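Local coordinates for protein pyocin-S2 (Pseudomonas aeruginosa, PDB 4QKO) that kills sensitive bacteria by breaking down chromosomal DNA, here as its C-terminal HNH-type nuclease domain, and also blocks lipid synthesis, at residues Ile98-Lys103 against Gly116-Val121. Sequence-based numbering, arbitrary orientation.
Sequences IEIHHK and GNLVAV. With MG (magnesium ion), chain O.
Glu99 and His101 form hydrogen-bonded antiparallel pairs with Val121 and Val119, each closed by two backbone bonds, and a fifth, from Lys103 N to Asn117 O (2.8 Å), continues the ladder past the strand ends; the short axes run 4.7 Å apart at 142°, so the ribbon is clearly twisted. Side chains alternate between its faces. On the face of Ile100 and His102, Leu118 places CD2 over the imidazole of His102, 3.7 Å from the ring centroid and 28° off its normal, which is a CH-pi contact displaced toward the CD2–NE2 side. Asn117 ND2 meets the same ring in plane at its edge, 3.5 Å from His102 CD2, with amide and ring planes 62° apart. The ring's rotation is further fixed by a bond from His102 NE2 to Val112 O, while Asn117 ND2 bonds to Gly111 O and its OD1 accepts from Val104 N; these bonds tie the intervening loop back to this end of the hairpin. Helix 49-62 covers this face through Trp49, Phe52 and Phe56. On the other face, Val119 turns CG2 to lie between its backbone N and carbonyl carbon, where it meets the ring edge of His101 at CD2, 3.3 Å away. Val121 CG2 packs against His101 CB at 4.0 Å. With that flank buttressed by valines, His101 ND1 binds the magnesium ion at 2.2 Å; His126 from helix 123-130 is a second ligand. A metal-bound water also accepts from His102 N (3.2 Å). The hairpin therefore presents a metal-binding histidine from a hydrogen-bonded strand pair, consistent with the beta-beta-alpha-metal motif of HNH nucleases.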
ATOM      1  N   ILE B  98       3.866  -1.309  -2.655  1.00 17.20           N
ATOM      2  CA  ILE B  98       5.244  -0.885  -2.681  1.00 16.73           C
ATOM      3  C   ILE B  98       6.141  -2.044  -2.179  1.00 17.69           C
ATOM      4  O   ILE B  98       5.857  -2.735  -1.125  1.00 18.99           O
ATOM      5  CB  ILE B  98       5.485   0.346  -1.814  1.00 17.08           C
ATOM      6  CG1 ILE B  98       4.856   1.663  -2.374  1.00 17.23           C
ATOM      7  CG2 ILE B  98       6.949   0.590  -1.619  1.00 17.09           C
ATOM      8  CD1 ILE B  98       5.509   2.217  -3.643  1.00 19.61           C
ATOM      9  N   GLU B  99       7.235  -2.240  -2.905  1.00 18.29           N
ATOM     10  CA  GLU B  99       8.232  -3.259  -2.579  1.00 20.46           C
ATOM     11  C   GLU B  99       9.581  -2.634  -2.254  1.00 19.73           C
ATOM     12  O   GLU B  99       9.962  -1.651  -2.819  1.00 21.64           O
ATOM     13  CB  GLU B  99       8.388  -4.285  -3.727  1.00 22.63           C
ATOM     14  CG  GLU B  99       7.073  -5.020  -4.034  1.00 25.97           C
ATOM     15  CD  GLU B  99       7.059  -5.814  -5.369  1.00 31.26           C
ATOM     16  OE1 GLU B  99       8.078  -5.814  -6.094  1.00 36.29           O
ATOM     17  OE2 GLU B  99       6.012  -6.431  -5.712  1.00 31.24           O
ATOM     18  N   ILE B 100      10.335  -3.267  -1.354  1.00 19.50           N
ATOM     19  CA  ILE B 100      11.701  -2.849  -1.028  1.00 19.95           C
ATOM     20  C   ILE B 100      12.688  -3.817  -1.666  1.00 23.87           C
ATOM     21  O   ILE B 100      12.586  -5.031  -1.406  1.00 22.73           O
ATOM     22  CB  ILE B 100      11.854  -2.825   0.495  1.00 22.50           C
ATOM     23  CG1 ILE B 100      10.989  -1.696   1.027  1.00 24.45           C
ATOM     24  CG2 ILE B 100      13.284  -2.551   0.928  1.00 22.90           C
ATOM     25  CD1 ILE B 100      10.864  -1.643   2.525  1.00 26.39           C
ATOM     26  N   HIS B 101      13.559  -3.271  -2.536  1.00 25.15           N
ATOM     27  CA  HIS B 101      14.549  -3.989  -3.420  1.00 30.16           C
ATOM     28  C   HIS B 101      15.947  -3.611  -2.901  1.00 26.45           C
ATOM     29  O   HIS B 101      16.134  -2.495  -2.389  1.00 25.06           O
ATOM     30  CB  HIS B 101      14.302  -3.530  -4.899  1.00 34.47           C
ATOM     31  CG  HIS B 101      15.496  -3.484  -5.866  1.00 43.93           C
ATOM     32  ND1 HIS B 101      15.733  -4.456  -6.832  1.00 50.74           N
ATOM     33  CD2 HIS B 101      16.390  -2.493  -6.137  1.00 50.03           C
ATOM     34  CE1 HIS B 101      16.776  -4.110  -7.573  1.00 52.17           C
ATOM     35  NE2 HIS B 101      17.187  -2.918  -7.178  1.00 49.87           N
ATOM     36  N   HIS B 102      16.894  -4.525  -3.081  1.00 23.59           N
ATOM     37  CA  HIS B 102      18.283  -4.257  -2.773  1.00 24.10           C
ATOM     38  C   HIS B 102      18.992  -3.757  -4.016  1.00 25.63           C
ATOM     39  O   HIS B 102      18.918  -4.367  -5.079  1.00 28.94           O
ATOM     40  CB  HIS B 102      18.919  -5.542  -2.290  1.00 23.58           C
ATOM     41  CG  HIS B 102      18.497  -5.916  -0.910  1.00 24.69           C
ATOM     42  ND1 HIS B 102      17.319  -6.587  -0.652  1.00 26.97           N
ATOM     43  CD2 HIS B 102      19.012  -5.597   0.297  1.00 25.68           C
ATOM     44  CE1 HIS B 102      17.170  -6.740   0.651  1.00 27.67           C
ATOM     45  NE2 HIS B 102      18.186  -6.149   1.251  1.00 24.95           N
ATOM     46  N   LYS B 103      19.703  -2.662  -3.925  1.00 26.72           N
ATOM     47  CA  LYS B 103      20.444  -2.164  -5.090  1.00 29.28           C
ATOM     48  C   LYS B 103      21.603  -3.063  -5.494  1.00 30.61           C
ATOM     49  O   LYS B 103      21.774  -3.354  -6.676  1.00 29.56           O
ATOM     50  CB  LYS B 103      20.966  -0.768  -4.838  1.00 33.50           C
ATOM     51  CG  LYS B 103      19.902   0.164  -4.330  1.00 40.13           C
ATOM     52  CD  LYS B 103      20.189   1.594  -4.736  1.00 47.08           C
ATOM     53  CE  LYS B 103      21.168   2.248  -3.811  1.00 51.28           C
ATOM     54  NZ  LYS B 103      21.912   3.283  -4.584  1.00 61.30           N
ATOM     55  N   GLY B 116      21.599   2.293   2.872  1.00 19.15           N
ATOM     56  CA  GLY B 116      22.151   2.729   1.573  1.00 20.27           C
ATOM     57  C   GLY B 116      21.987   1.679   0.450  1.00 21.18           C
ATOM     58  O   GLY B 116      22.248   2.011  -0.712  1.00 24.20           O
ATOM     59  N   ASN B 117      21.543   0.455   0.765  1.00 19.52           N
ATOM     60  CA  ASN B 117      21.374  -0.560  -0.224  1.00 21.77           C
ATOM     61  C   ASN B 117      19.893  -0.733  -0.594  1.00 22.21           C
ATOM     62  O   ASN B 117      19.602  -1.634  -1.328  1.00 23.46           O
ATOM     63  CB  ASN B 117      21.816  -1.939   0.289  1.00 22.88           C
ATOM     64  CG  ASN B 117      22.148  -2.928  -0.849  1.00 23.91           C
ATOM     65  OD1 ASN B 117      22.407  -2.534  -1.974  1.00 25.38           O
ATOM     66  ND2 ASN B 117      22.092  -4.215  -0.552  1.00 23.28           N
ATOM     67  N   LEU B 118      18.997  -0.041   0.098  1.00 21.81           N
ATOM     68  CA  LEU B 118      17.564  -0.240  -0.129  1.00 20.45           C
ATOM     69  C   LEU B 118      16.900   0.865  -0.928  1.00 20.84           C
ATOM     70  O   LEU B 118      17.209   2.032  -0.794  1.00 22.70           O
ATOM     71  CB  LEU B 118      16.903  -0.367   1.198  1.00 20.10           C
ATOM     72  CG  LEU B 118      17.469  -1.448   2.080  1.00 20.94           C
ATOM     73  CD1 LEU B 118      16.675  -1.425   3.328  1.00 21.39           C
ATOM     74  CD2 LEU B 118      17.407  -2.801   1.439  1.00 21.25           C
ATOM     75  N   VAL B 119      15.987   0.450  -1.783  1.00 19.96           N
ATOM     76  CA  VAL B 119      15.046   1.377  -2.447  1.00 21.31           C
ATOM     77  C   VAL B 119      13.581   0.884  -2.364  1.00 20.28           C
ATOM     78  O   VAL B 119      13.311  -0.305  -2.323  1.00 21.09           O
ATOM     79  CB  VAL B 119      15.379   1.612  -3.928  1.00 24.45           C
ATOM     80  CG1 VAL B 119      16.535   2.580  -4.094  1.00 27.42           C
ATOM     81  CG2 VAL B 119      15.708   0.330  -4.630  1.00 25.00           C
ATOM     82  N   ALA B 120      12.615   1.818  -2.403  1.00 20.04           N
ATOM     83  CA  ALA B 120      11.221   1.485  -2.448  1.00 19.64           C
ATOM     84  C   ALA B 120      10.876   1.680  -3.914  1.00 20.91           C
ATOM     85  O   ALA B 120      11.142   2.761  -4.458  1.00 20.89           O
ATOM     86  CB  ALA B 120      10.371   2.405  -1.587  1.00 19.64           C
ATOM     87  N   VAL B 121      10.277   0.635  -4.482  1.00 20.49           N
ATOM     88  CA  VAL B 121       9.822   0.645  -5.890  1.00 23.36           C
ATOM     89  C   VAL B 121       8.403   0.175  -6.064  1.00 22.19           C
ATOM     90  O   VAL B 121       7.924  -0.684  -5.339  1.00 21.12           O
ATOM     91  CB  VAL B 121      10.700  -0.223  -6.774  1.00 26.02           C
ATOM     92  CG1 VAL B 121      12.008   0.527  -7.015  1.00 33.42           C
ATOM     93  CG2 VAL B 121      11.009  -1.550  -6.136  1.00 27.53           C
TER
HETATM   94 MG    MG O 704      14.604  -6.261  -6.324  1.00 38.01          MG
HETATM   95  O   HOH W   1      15.590  -7.007  -4.601  1.00 39.85           O